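Local atomic coordinates of GTP-binding protein (PDB entry 2DBY), a protein that binds GDP in this crystal and probably works as an ATPase that associates with the 70S ribosome and its 50S subunit. Residues 142-146 against 192-198. Residues are numbered along the deposited sequence; the frame is centred on the assembly and turned at random.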
ATOM      1  N   THR A 142       9.232 -15.387 -17.460  1.00 13.68           N
ATOM      2  CA  THR A 142       8.932 -14.111 -18.092  1.00 14.15           C
ATOM      3  C   THR A 142      10.203 -13.490 -18.652  1.00 16.16           C
ATOM      4  O   THR A 142      10.209 -12.977 -19.774  1.00 13.97           O
ATOM      5  CB  THR A 142       8.330 -13.134 -17.078  1.00 12.48           C
ATOM      6  OG1 THR A 142       7.057 -13.626 -16.702  1.00 12.69           O
ATOM      7  CG2 THR A 142       8.189 -11.715 -17.677  1.00 15.79           C
ATOM      8  N   LEU A 143      11.273 -13.533 -17.867  1.00 12.04           N
ATOM      9  CA  LEU A 143      12.531 -12.957 -18.311  1.00 11.54           C
ATOM     10  C   LEU A 143      13.067 -13.684 -19.543  1.00 14.96           C
ATOM     11  O   LEU A 143      13.565 -13.047 -20.463  1.00 15.32           O
ATOM     12  CB  LEU A 143      13.576 -13.010 -17.188  1.00 13.26           C
ATOM     13  CG  LEU A 143      13.421 -11.889 -16.149  1.00 15.03           C
ATOM     14  CD1 LEU A 143      14.211 -12.224 -14.908  1.00 15.29           C
ATOM     15  CD2 LEU A 143      13.886 -10.572 -16.770  1.00 15.95           C
ATOM     16  N   GLU A 144      12.956 -15.007 -19.558  1.00 15.45           N
ATOM     17  CA  GLU A 144      13.464 -15.777 -20.704  1.00 13.62           C
ATOM     18  C   GLU A 144      12.722 -15.331 -21.951  1.00 16.49           C
ATOM     19  O   GLU A 144      13.330 -15.126 -23.006  1.00 17.40           O
ATOM     20  CB  GLU A 144      13.288 -17.287 -20.448  1.00 13.27           C
ATOM     21  CG  GLU A 144      14.278 -17.803 -19.372  1.00 17.37           C
ATOM     22  CD  GLU A 144      13.805 -19.015 -18.572  1.00 20.40           C
ATOM     23  OE1 GLU A 144      14.479 -19.351 -17.570  1.00 16.85           O
ATOM     24  OE2 GLU A 144      12.772 -19.626 -18.929  1.00 16.40           O
ATOM     25  N   ARG A 145      11.406 -15.166 -21.838  1.00 18.17           N
ATOM     26  CA  ARG A 145      10.633 -14.721 -22.994  1.00 18.70           C
ATOM     27  C   ARG A 145      11.008 -13.301 -23.406  1.00 23.77           C
ATOM     28  O   ARG A 145      11.159 -13.020 -24.594  1.00 21.80           O
ATOM     29  CB  ARG A 145       9.133 -14.784 -22.701  1.00 19.38           C
ATOM     30  CG  ARG A 145       8.571 -16.180 -22.626  1.00 25.58           C
ATOM     31  CD  ARG A 145       7.041 -16.127 -22.516  1.00 26.49           C
ATOM     32  NE  ARG A 145       6.567 -15.716 -21.194  1.00 29.90           N
ATOM     33  CZ  ARG A 145       6.405 -16.547 -20.165  1.00 29.61           C
ATOM     34  NH1 ARG A 145       6.679 -17.843 -20.295  1.00 33.53           N
ATOM     35  NH2 ARG A 145       5.955 -16.090 -19.009  1.00 31.39           N
ATOM     36  N   ARG A 146      11.172 -12.395 -22.440  1.00 17.91           N
ATOM     37  CA  ARG A 146      11.530 -11.021 -22.789  1.00 17.78           C
ATOM     38  C   ARG A 146      12.945 -10.905 -23.356  1.00 17.28           C
ATOM     39  O   ARG A 146      13.178 -10.121 -24.272  1.00 17.68           O
ATOM     40  CB  ARG A 146      11.396 -10.094 -21.558  1.00 19.89           C
ATOM     41  CG  ARG A 146       9.974  -9.962 -21.018  1.00 24.00           C
ATOM     42  CD  ARG A 146       8.983  -9.667 -22.137  1.00 24.75           C
ATOM     43  NE  ARG A 146       9.185  -8.327 -22.683  1.00 29.77           N
ATOM     44  CZ  ARG A 146       8.780  -7.948 -23.889  1.00 35.82           C
ATOM     45  NH1 ARG A 146       8.156  -8.813 -24.686  1.00 32.76           N
ATOM     46  NH2 ARG A 146       8.975  -6.695 -24.282  1.00 38.61           N
ATOM     47  N   PHE A 192      12.501  -1.161 -17.708  1.00 15.84           N
ATOM     48  CA  PHE A 192      12.123  -2.539 -17.939  1.00 12.25           C
ATOM     49  C   PHE A 192      10.948  -2.962 -17.037  1.00 13.71           C
ATOM     50  O   PHE A 192       9.978  -3.572 -17.504  1.00 17.07           O
ATOM     51  CB  PHE A 192      13.314  -3.473 -17.679  1.00 12.29           C
ATOM     52  CG  PHE A 192      12.949  -4.927 -17.777  1.00 12.64           C
ATOM     53  CD1 PHE A 192      12.839  -5.541 -19.026  1.00 18.77           C
ATOM     54  CD2 PHE A 192      12.607  -5.651 -16.638  1.00 14.33           C
ATOM     55  CE1 PHE A 192      12.391  -6.846 -19.145  1.00 17.15           C
ATOM     56  CE2 PHE A 192      12.157  -6.960 -16.741  1.00 15.37           C
ATOM     57  CZ  PHE A 192      12.046  -7.562 -18.003  1.00 15.54           C
ATOM     58  N   LEU A 193      11.031  -2.638 -15.746  1.00 13.70           N
ATOM     59  CA  LEU A 193       9.983  -3.074 -14.821  1.00 12.98           C
ATOM     60  C   LEU A 193       8.641  -2.377 -15.030  1.00 19.09           C
ATOM     61  O   LEU A 193       7.597  -2.917 -14.668  1.00 18.42           O
ATOM     62  CB  LEU A 193      10.459  -2.913 -13.365  1.00 12.05           C
ATOM     63  CG  LEU A 193      11.564  -3.885 -12.915  1.00 14.21           C
ATOM     64  CD1 LEU A 193      12.031  -3.551 -11.503  1.00 17.11           C
ATOM     65  CD2 LEU A 193      11.015  -5.325 -12.981  1.00 14.35           C
ATOM     66  N   LYS A 194       8.669  -1.191 -15.626  1.00 19.80           N
ATOM     67  CA  LYS A 194       7.433  -0.476 -15.909  1.00 20.68           C
ATOM     68  C   LYS A 194       6.725  -1.245 -17.025  1.00 22.26           C
ATOM     69  O   LYS A 194       5.516  -1.454 -16.980  1.00 21.28           O
ATOM     70  CB  LYS A 194       7.729   0.951 -16.376  1.00 25.15           C
ATOM     71  CG  LYS A 194       6.476   1.799 -16.596  1.00 35.47           C
ATOM     72  CD  LYS A 194       6.837   3.177 -17.159  1.00 39.72           C
ATOM     73  CE  LYS A 194       5.592   3.962 -17.571  1.00 44.64           C
ATOM     74  NZ  LYS A 194       5.935   5.142 -18.427  1.00 45.87           N
ATOM     75  N   GLU A 195       7.495  -1.696 -18.010  1.00 21.83           N
ATOM     76  CA  GLU A 195       6.936  -2.447 -19.127  1.00 20.87           C
ATOM     77  C   GLU A 195       6.600  -3.891 -18.757  1.00 23.41           C
ATOM     78  O   GLU A 195       5.591  -4.434 -19.220  1.00 18.26           O
ATOM     79  CB  GLU A 195       7.912  -2.447 -20.310  1.00 21.33           C
ATOM     80  CG  GLU A 195       7.533  -3.424 -21.414  1.00 26.37           C
ATOM     81  CD  GLU A 195       8.307  -3.190 -22.709  1.00 26.29           C
ATOM     82  OE1 GLU A 195       8.316  -2.034 -23.189  1.00 28.73           O
ATOM     83  OE2 GLU A 195       8.894  -4.161 -23.243  1.00 28.72           O
ATOM     84  N   THR A 196       7.452  -4.501 -17.932  1.00 16.14           N
ATOM     85  CA  THR A 196       7.298  -5.905 -17.500  1.00 16.30           C
ATOM     86  C   THR A 196       7.345  -5.973 -15.970  1.00 16.63           C
ATOM     87  O   THR A 196       8.408  -6.160 -15.363  1.00 14.08           O
ATOM     88  CB  THR A 196       8.441  -6.758 -18.085  1.00 15.53           C
ATOM     89  OG1 THR A 196       8.429  -6.637 -19.523  1.00 19.69           O
ATOM     90  CG2 THR A 196       8.262  -8.227 -17.720  1.00 18.11           C
ATOM     91  N   PRO A 197       6.185  -5.808 -15.325  1.00 17.33           N
ATOM     92  CA  PRO A 197       6.057  -5.825 -13.859  1.00 17.88           C
ATOM     93  C   PRO A 197       6.247  -7.200 -13.251  1.00 15.05           C
ATOM     94  O   PRO A 197       5.277  -7.892 -12.962  1.00 16.71           O
ATOM     95  CB  PRO A 197       4.635  -5.274 -13.614  1.00 21.50           C
ATOM     96  CG  PRO A 197       4.258  -4.594 -14.908  1.00 27.91           C
ATOM     97  CD  PRO A 197       4.899  -5.479 -15.968  1.00 18.69           C
ATOM     98  N   LEU A 198       7.504  -7.581 -13.036  1.00 12.64           N
ATOM     99  CA  LEU A 198       7.834  -8.885 -12.465  1.00 12.47           C
ATOM    100  C   LEU A 198       7.167  -9.073 -11.106  1.00 12.44           C
ATOM    101  O   LEU A 198       7.045  -8.131 -10.323  1.00 10.85           O
ATOM    102  CB  LEU A 198       9.350  -9.037 -12.296  1.00 12.08           C
ATOM    103  CG  LEU A 198      10.132  -9.043 -13.616  1.00 12.81           C
ATOM    104  CD1 LEU A 198      11.628  -9.230 -13.298  1.00 11.16           C
ATOM    105  CD2 LEU A 198       9.611 -10.153 -14.530  1.00 14.77           C
TER
HETATM  106  O   HOH W   1      10.213  -5.907 -21.653  1.00 26.13           O
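Thr-142 meets Thr-196 methyl to methyl, tip to tip, and the 3.5 Å between their CG2 atoms is tight for two carbons. In both threonines OG1 sits beside the backbone N (chi1 -67° in Thr-142), which puts CG2 opposite that N and turns the methyls toward each other. The CG2 of Thr-142 also lies 3.8 Å from CD2 of Leu-198, the two side chains running past each other antiparallel, while OG1 of Thr-142 bonds back to Ala-138 O in its own helix. Next along, Leu-143 brings its CD2 branch at a slant to the far end of the Phe-192 ring, 3.7 Å from CZ; CD1 of Leu-143 makes a looser contact, 4.3 Å, with CD1 of Leu-198. Ala-167 and Leu-170 of helix 161-175 also touch Phe-192, so the ring, carried by helix 187-195, packs against both helices 124-156 and 161-175, which include the predicted coiled coil. One turn on, Arg-146 sets CB at the ring's edge, near CE1, then bends at chi2 and chi3 past Thr-196 toward Glu-195. Its NH2 forms a salt bridge with OE2 of Glu-195 at 2.7 Å, but the hydrogen bond within it is weak, bent to 128°, with guanidinium and carboxylate planes 62° apart. A water lying in the guanidinium plane accepts from Arg-146 NE at 2.8 Å, donates to Glu-195 OE2 and bonds to Thr-196 OG1. Arg-160 also pairs with that carboxylate oxygen, which probably eases the closeness of the two arginines: an apolar patch with buried leucines and phenylalanine is thus bordered by a water-bridged ionic cluster.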